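Local coordinates for response regulator receiver protein (Sinorhizobium medicae, PDB 2RDM) that probably acts as the receiver module of two-component signalling, taking a phosphoryl group on an aspartate to switch its surface, at residues Val55-Phe60 against Val83-His88; Asn79-Tyr84 against Gln119-Arg124. The protein carries 1 engineered substitution. One frame throughout, in Å; residues are numbered along the deposited sequence.

In the fold
Strand 82-86 runs through both contacts, which share Val83 and Tyr84 and have centres about 16 Å apart. Contact 1 sits at its C-terminal end, where it pairs with strand 53-57 in the middle of the five-stranded parallel sheet of a CheY-like receiver domain. There the loops after both strands open on the pocket of Asp57, the predicted phosphorylation site, and a glycerol, probably from the crystallisation liquor, lies between them. Contact 2 is at the other end: residues 79-84, leading into the strand, pack against the C-terminal part of helix 110-122. One strand thus ties the pocket edge to the C-terminal helix through Leu120, which touches Val83, a residue of both contacts.

Contact 1 (Val55-Phe60 against Val83-His88); sequences VTDIRF and VYISGH. With GOL (glycerol), chain D.
Val55-Asp57 and Val83-Ile85 are paired parallel strands in the central sheet of the CheY-like receiver fold, joined through helix 66-76 as a beta-alpha-beta unit. The backbone bonds come first: Thr56 N gives to Val83 O at 2.9 Å, while Ile85 N reaches Thr56 O from above the carbonyl plane, 35° out of it. Asp57 still pairs with Ile85, its CA-H directed at Ile85 O, whereas the next bond, Ile58 N to Ile85 O, is weak.

Apolar contacts occupy both faces. On the face of Val55, Val83 and Ile85, Val55 CG1 meets Ile85 CG1 at 3.7 Å; this methyl stands anti to the valine nitrogen (chi1 -180°), which places it against Ile85, and the two side chains cross at a slant. On the face of Thr56 and Tyr84, Ile58 CD1 approaches Tyr84 CD1 obliquely at 3.5 Å, and Thr56 CG2 lies alongside the same ring atom at 3.9 Å. The phenol OH is hydrogen-bonded to Val98 N.

Thr56 OG1 reaches forward along its own strand and gives a hydrogen bond to Asp57 O (3.1 Å). A valine here, lacking the hydroxyl, would probably leave Asp57 O without this donor.

Asp57, predicted to be phosphorylated, has OD2 hydrogen-bonded to Asp13 N, with Asp12 close to OD1. Beside it the glycerol bridges the two loops: Arg59 N binds its O2 almost straight (171°), Gly87 N binds its O1, and a water joins that O1 to His88 N. Glycerol O3 gives its hydrogen to Ile85 O at 2.8 Å.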
loop_
_atom_site.group_PDB
_atom_site.type_symbol
_atom_site.label_atom_id
_atom_site.label_comp_id
_atom_site.label_asym_id
_atom_site.label_seq_id
_atom_site.Cartn_x
_atom_site.Cartn_y
_atom_site.Cartn_z
ATOM N N VAL A 55 -13.434 17.682 4.157
ATOM C CA VAL A 55 -14.523 16.714 3.987
ATOM C C VAL A 55 -15.653 17.416 3.234
ATOM O O VAL A 55 -16.292 18.319 3.792
ATOM C CB VAL A 55 -15.040 16.196 5.348
ATOM C CG1 VAL A 55 -16.144 15.208 5.145
ATOM C CG2 VAL A 55 -13.937 15.502 6.139
ATOM N N THR A 56 -15.916 16.987 1.997
ATOM C CA THR A 56 -16.820 17.735 1.109
ATOM C C THR A 56 -17.835 16.855 0.387
ATOM O O THR A 56 -17.493 15.779 -0.082
ATOM C CB THR A 56 -16.030 18.619 0.063
ATOM O OG1 THR A 56 -16.944 19.394 -0.738
ATOM C CG2 THR A 56 -15.140 17.775 -0.872
ATOM N N ASP A 57 -19.075 17.345 0.285
ATOM C CA ASP A 57 -20.078 16.785 -0.652
ATOM C C ASP A 57 -19.622 16.856 -2.099
ATOM O O ASP A 57 -18.838 17.720 -2.452
ATOM C CB ASP A 57 -21.370 17.602 -0.624
ATOM C CG ASP A 57 -22.136 17.467 0.651
ATOM O OD1 ASP A 57 -21.680 16.752 1.569
ATOM O OD2 ASP A 57 -23.214 18.101 0.724
ATOM N N ILE A 58 -20.195 16.012 -2.957
ATOM C CA ILE A 58 -19.946 16.112 -4.393
ATOM C C ILE A 58 -20.835 17.192 -5.009
ATOM O O ILE A 58 -20.356 18.042 -5.760
ATOM C CB ILE A 58 -20.163 14.742 -5.117
ATOM C CG1 ILE A 58 -19.113 13.727 -4.662
ATOM C CG2 ILE A 58 -20.130 14.897 -6.640
ATOM C CD1 ILE A 58 -17.753 14.336 -4.473
ATOM N N ARG A 59 -22.125 17.156 -4.685
ATOM C CA ARG A 59 -23.088 18.080 -5.272
ATOM C C ARG A 59 -23.545 19.116 -4.253
ATOM O O ARG A 59 -23.879 18.780 -3.120
ATOM C CB ARG A 59 -24.310 17.324 -5.812
ATOM C CG ARG A 59 -23.999 16.182 -6.762
ATOM C CD ARG A 59 -25.254 15.365 -7.047
ATOM N NE ARG A 59 -24.958 14.084 -7.692
ATOM C CZ ARG A 59 -25.144 13.823 -8.986
ATOM N NH1 ARG A 59 -25.631 14.751 -9.804
ATOM N NH2 ARG A 59 -24.843 12.623 -9.467
ATOM N N PHE A 60 -23.552 20.379 -4.665
ATOM C CA PHE A 60 -24.167 21.436 -3.885
ATOM C C PHE A 60 -25.360 21.968 -4.672
ATOM O O PHE A 60 -25.645 21.456 -5.756
ATOM C CB PHE A 60 -23.143 22.519 -3.580
ATOM C CG PHE A 60 -22.001 22.029 -2.714
ATOM C CD1 PHE A 60 -22.184 21.855 -1.342
ATOM C CD2 PHE A 60 -20.768 21.712 -3.277
ATOM C CE1 PHE A 60 -21.141 21.393 -0.535
ATOM C CE2 PHE A 60 -19.716 21.246 -2.474
ATOM C CZ PHE A 60 -19.908 21.087 -1.111
ATOM N N VAL A 83 -11.593 13.894 1.752
ATOM C CA VAL A 83 -12.651 12.885 1.839
ATOM C C VAL A 83 -13.891 13.455 1.172
ATOM O O VAL A 83 -14.414 14.486 1.605
ATOM C CB VAL A 83 -13.001 12.503 3.298
ATOM C CG1 VAL A 83 -14.113 11.441 3.337
ATOM C CG2 VAL A 83 -11.759 11.969 4.056
ATOM N N TYR A 84 -14.391 12.752 0.164
ATOM C CA TYR A 84 -15.647 13.126 -0.479
ATOM C C TYR A 84 -16.807 12.390 0.160
ATOM O O TYR A 84 -16.678 11.228 0.535
ATOM C CB TYR A 84 -15.626 12.764 -1.956
ATOM C CG TYR A 84 -14.485 13.337 -2.788
ATOM C CD1 TYR A 84 -14.502 14.669 -3.219
ATOM C CD2 TYR A 84 -13.400 12.536 -3.155
ATOM C CE1 TYR A 84 -13.475 15.178 -4.001
ATOM C CE2 TYR A 84 -12.362 13.036 -3.940
ATOM C CZ TYR A 84 -12.391 14.362 -4.331
ATOM O OH TYR A 84 -11.408 14.837 -5.132
ATOM N N ILE A 85 -17.967 13.045 0.229
ATOM C CA ILE A 85 -19.174 12.447 0.803
ATOM C C ILE A 85 -20.287 12.517 -0.239
ATOM O O ILE A 85 -20.706 13.612 -0.606
ATOM C CB ILE A 85 -19.644 13.205 2.077
ATOM C CG1 ILE A 85 -18.551 13.268 3.152
ATOM C CG2 ILE A 85 -20.948 12.621 2.620
ATOM C CD1 ILE A 85 -17.965 11.961 3.588
ATOM N N SER A 86 -20.768 11.352 -0.614
ATOM C CA SER A 86 -21.751 11.299 -1.651
ATOM C C SER A 86 -22.939 10.481 -1.361
ATOM O O SER A 86 -22.884 9.554 -0.632
ATOM C CB SER A 86 -21.142 10.858 -2.933
ATOM O OG SER A 86 -21.106 9.478 -2.967
ATOM N N GLY A 87 -24.061 10.855 -1.967
ATOM C CA GLY A 87 -25.287 10.089 -1.838
ATOM C C GLY A 87 -25.305 8.868 -2.737
ATOM O O GLY A 87 -25.446 7.739 -2.263
ATOM N N HIS A 88 -25.161 9.094 -4.038
ATOM C CA HIS A 88 -25.482 8.078 -5.033
ATOM C C HIS A 88 -24.241 7.657 -5.813
ATOM O O HIS A 88 -23.655 6.608 -5.547
ATOM C CB HIS A 88 -26.558 8.589 -5.992
ATOM C CG HIS A 88 -27.854 8.928 -5.322
ATOM N ND1 HIS A 88 -28.826 7.986 -5.060
ATOM C CD2 HIS A 88 -28.338 10.106 -4.860
ATOM C CE1 HIS A 88 -29.851 8.568 -4.466
ATOM N NE2 HIS A 88 -29.581 9.855 -4.333
HETATM C C1 GOL D . -25.350 14.612 -3.316
HETATM O O1 GOL D . -25.637 13.233 -3.219
HETATM C C2 GOL D . -24.270 15.033 -2.319
HETATM O O2 GOL D . -22.990 14.919 -2.901
HETATM C C3 GOL D . -24.350 14.206 -1.039
HETATM O O3 GOL D . -23.291 14.541 -0.171
HETATM O O HOH W 1 -24.253 11.810 -5.198
#

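Contact 2 (Asn79-Tyr84 against Gln119-Arg124); sequences NMPIVY and QLLNAR
Pro81 faces Leu120 where the chain enters strand 82-86 of the receiver fold, so the contact sets the start of this strand, which lies between strands 53-57 and 102-105, against the C-terminal part of helix 110-122, the C-terminal helix of the doubly wound alpha/beta sandwich. The proline ring points at the helix: its CB meets Leu120 CB at 3.8 Å, while its CG rests near Leu121 CD2 at 3.9 Å, the proline and Leu121 side chains crossing at about a right angle.

Leu120 reaches along the strand. With CG anti to the carbonyl carbon (chi1 -66°) and an extended second torsion, its CD1 comes to 3.5 Å from Ile82 O and also touches Val83 CG2, the two side chains meeting at a slant. Leu120 further packs on Ile102, so it covers parts of two neighbouring strands. Ile82 points away from the helix, onto helix 66-76.

At the outer end Arg124 folds back over Asn79. Its chain bends at chi3 (65°), which brings the flat guanidinium across the asparagine so that Asn79 CB sits 3.5 Å above one face, offset toward the rim. The amide and guanidinium planes stand 76° apart, and this is packing on a methylene group; the charge is met by Asp77, whose OD2 forms a salt bridge with NH2. Asp77 also accepts from Asn79 N, through OD1, so one carboxylate holds both partners. Pro81 CD lies obliquely to the same guanidinium, 4.0 Å from Arg124 NH2.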
loop_
_atom_site.group_PDB
_atom_site.type_symbol
_atom_site.label_atom_id
_atom_site.label_comp_id
_atom_site.label_asym_id
_atom_site.label_seq_id
_atom_site.Cartn_x
_atom_site.Cartn_y
_atom_site.Cartn_z
ATOM N N ASN A 79 -0.624 17.923 -0.430
ATOM C CA ASN A 79 -0.814 16.763 0.443
ATOM C C ASN A 79 -2.135 16.735 1.216
ATOM O O ASN A 79 -2.346 15.833 2.033
ATOM C CB ASN A 79 0.361 16.680 1.418
ATOM C CG ASN A 79 1.687 16.535 0.702
ATOM O OD1 ASN A 79 2.611 17.317 0.919
ATOM N ND2 ASN A 79 1.779 15.547 -0.177
HETATM N N MSE A 80 -3.020 17.697 0.939
HETATM C CA MSE A 80 -4.243 17.889 1.720
HETATM C C MSE A 80 -5.070 16.609 1.732
HETATM O O MSE A 80 -5.349 16.076 0.666
HETATM C CB MSE A 80 -5.116 18.994 1.115
HETATM C CG MSE A 80 -6.320 19.330 1.993
HETATM SE SE MSE A 80 -5.770 20.416 3.585
HETATM C CE MSE A 80 -5.957 22.147 2.710
ATOM N N PRO A 81 -5.399 16.092 2.927
ATOM C CA PRO A 81 -6.383 15.030 3.087
ATOM C C PRO A 81 -7.737 15.417 2.477
ATOM O O PRO A 81 -8.271 16.480 2.772
ATOM C CB PRO A 81 -6.501 14.902 4.601
ATOM C CG PRO A 81 -5.114 15.262 5.085
ATOM C CD PRO A 81 -4.755 16.431 4.212
ATOM N N ILE A 82 -8.265 14.561 1.617
ATOM C CA ILE A 82 -9.523 14.877 0.942
ATOM C C ILE A 82 -10.443 13.675 1.117
ATOM O O ILE A 82 -10.072 12.568 0.727
ATOM C CB ILE A 82 -9.314 15.146 -0.565
ATOM C CG1 ILE A 82 -8.401 16.357 -0.807
ATOM C CG2 ILE A 82 -10.666 15.286 -1.299
ATOM C CD1 ILE A 82 -8.992 17.702 -0.442
ATOM N N VAL A 83 -11.593 13.894 1.752
ATOM C CA VAL A 83 -12.651 12.885 1.839
ATOM C C VAL A 83 -13.891 13.455 1.172
ATOM O O VAL A 83 -14.414 14.486 1.605
ATOM C CB VAL A 83 -13.001 12.503 3.298
ATOM C CG1 VAL A 83 -14.113 11.441 3.337
ATOM C CG2 VAL A 83 -11.759 11.969 4.056
ATOM N N TYR A 84 -14.391 12.752 0.164
ATOM C CA TYR A 84 -15.647 13.126 -0.479
ATOM C C TYR A 84 -16.807 12.390 0.160
ATOM O O TYR A 84 -16.678 11.228 0.535
ATOM C CB TYR A 84 -15.626 12.764 -1.956
ATOM C CG TYR A 84 -14.485 13.337 -2.788
ATOM C CD1 TYR A 84 -14.502 14.669 -3.219
ATOM C CD2 TYR A 84 -13.400 12.536 -3.155
ATOM C CE1 TYR A 84 -13.475 15.178 -4.001
ATOM C CE2 TYR A 84 -12.362 13.036 -3.940
ATOM C CZ TYR A 84 -12.391 14.362 -4.331
ATOM O OH TYR A 84 -11.408 14.837 -5.132
ATOM N N GLN A 119 -6.627 8.471 8.987
ATOM C CA GLN A 119 -5.695 7.741 8.136
ATOM C C GLN A 119 -5.014 8.663 7.113
ATOM O O GLN A 119 -3.817 8.573 6.889
ATOM C CB GLN A 119 -6.456 6.618 7.414
ATOM C CG GLN A 119 -5.654 5.773 6.494
ATOM C CD GLN A 119 -6.545 4.780 5.776
ATOM O OE1 GLN A 119 -7.412 4.151 6.395
ATOM N NE2 GLN A 119 -6.354 4.650 4.472
ATOM N N LEU A 120 -5.784 9.551 6.493
ATOM C CA LEU A 120 -5.221 10.473 5.511
ATOM C C LEU A 120 -4.339 11.549 6.133
ATOM O O LEU A 120 -3.337 11.927 5.544
ATOM C CB LEU A 120 -6.320 11.107 4.677
ATOM C CG LEU A 120 -7.079 10.113 3.788
ATOM C CD1 LEU A 120 -8.214 10.844 3.070
ATOM C CD2 LEU A 120 -6.166 9.400 2.810
ATOM N N LEU A 121 -4.711 12.025 7.323
ATOM C CA LEU A 121 -3.857 12.960 8.068
ATOM C C LEU A 121 -2.573 12.280 8.479
ATOM O O LEU A 121 -1.499 12.869 8.356
ATOM C CB LEU A 121 -4.566 13.483 9.313
ATOM C CG LEU A 121 -5.655 14.532 9.110
ATOM C CD1 LEU A 121 -6.575 14.479 10.286
ATOM C CD2 LEU A 121 -5.055 15.917 8.964
ATOM N N ASN A 122 -2.677 11.034 8.938
ATOM C CA ASN A 122 -1.502 10.256 9.355
ATOM C C ASN A 122 -0.525 9.955 8.221
ATOM O O ASN A 122 0.682 9.862 8.443
ATOM C CB ASN A 122 -1.927 8.940 10.013
ATOM C CG ASN A 122 -2.659 9.142 11.336
ATOM O OD1 ASN A 122 -2.805 10.264 11.814
ATOM N ND2 ASN A 122 -3.142 8.055 11.919
ATOM N N ALA A 123 -1.052 9.810 7.005
ATOM C CA ALA A 123 -0.246 9.456 5.829
ATOM C C ALA A 123 0.590 10.613 5.256
ATOM O O ALA A 123 1.413 10.396 4.363
ATOM C CB ALA A 123 -1.144 8.848 4.740
ATOM N N ARG A 124 0.388 11.823 5.775
ATOM C CA ARG A 124 1.119 13.024 5.331
ATOM C C ARG A 124 2.647 12.942 5.360
ATOM O O ARG A 124 3.304 13.476 4.460
ATOM C CB ARG A 124 0.682 14.235 6.140
ATOM C CG ARG A 124 -0.648 14.804 5.709
ATOM C CD ARG A 124 -0.742 16.236 6.162
ATOM N NE ARG A 124 0.253 17.075 5.496
ATOM C CZ ARG A 124 -0.032 18.130 4.735
ATOM N NH1 ARG A 124 0.952 18.818 4.171
ATOM N NH2 ARG A 124 -1.293 18.505 4.545
#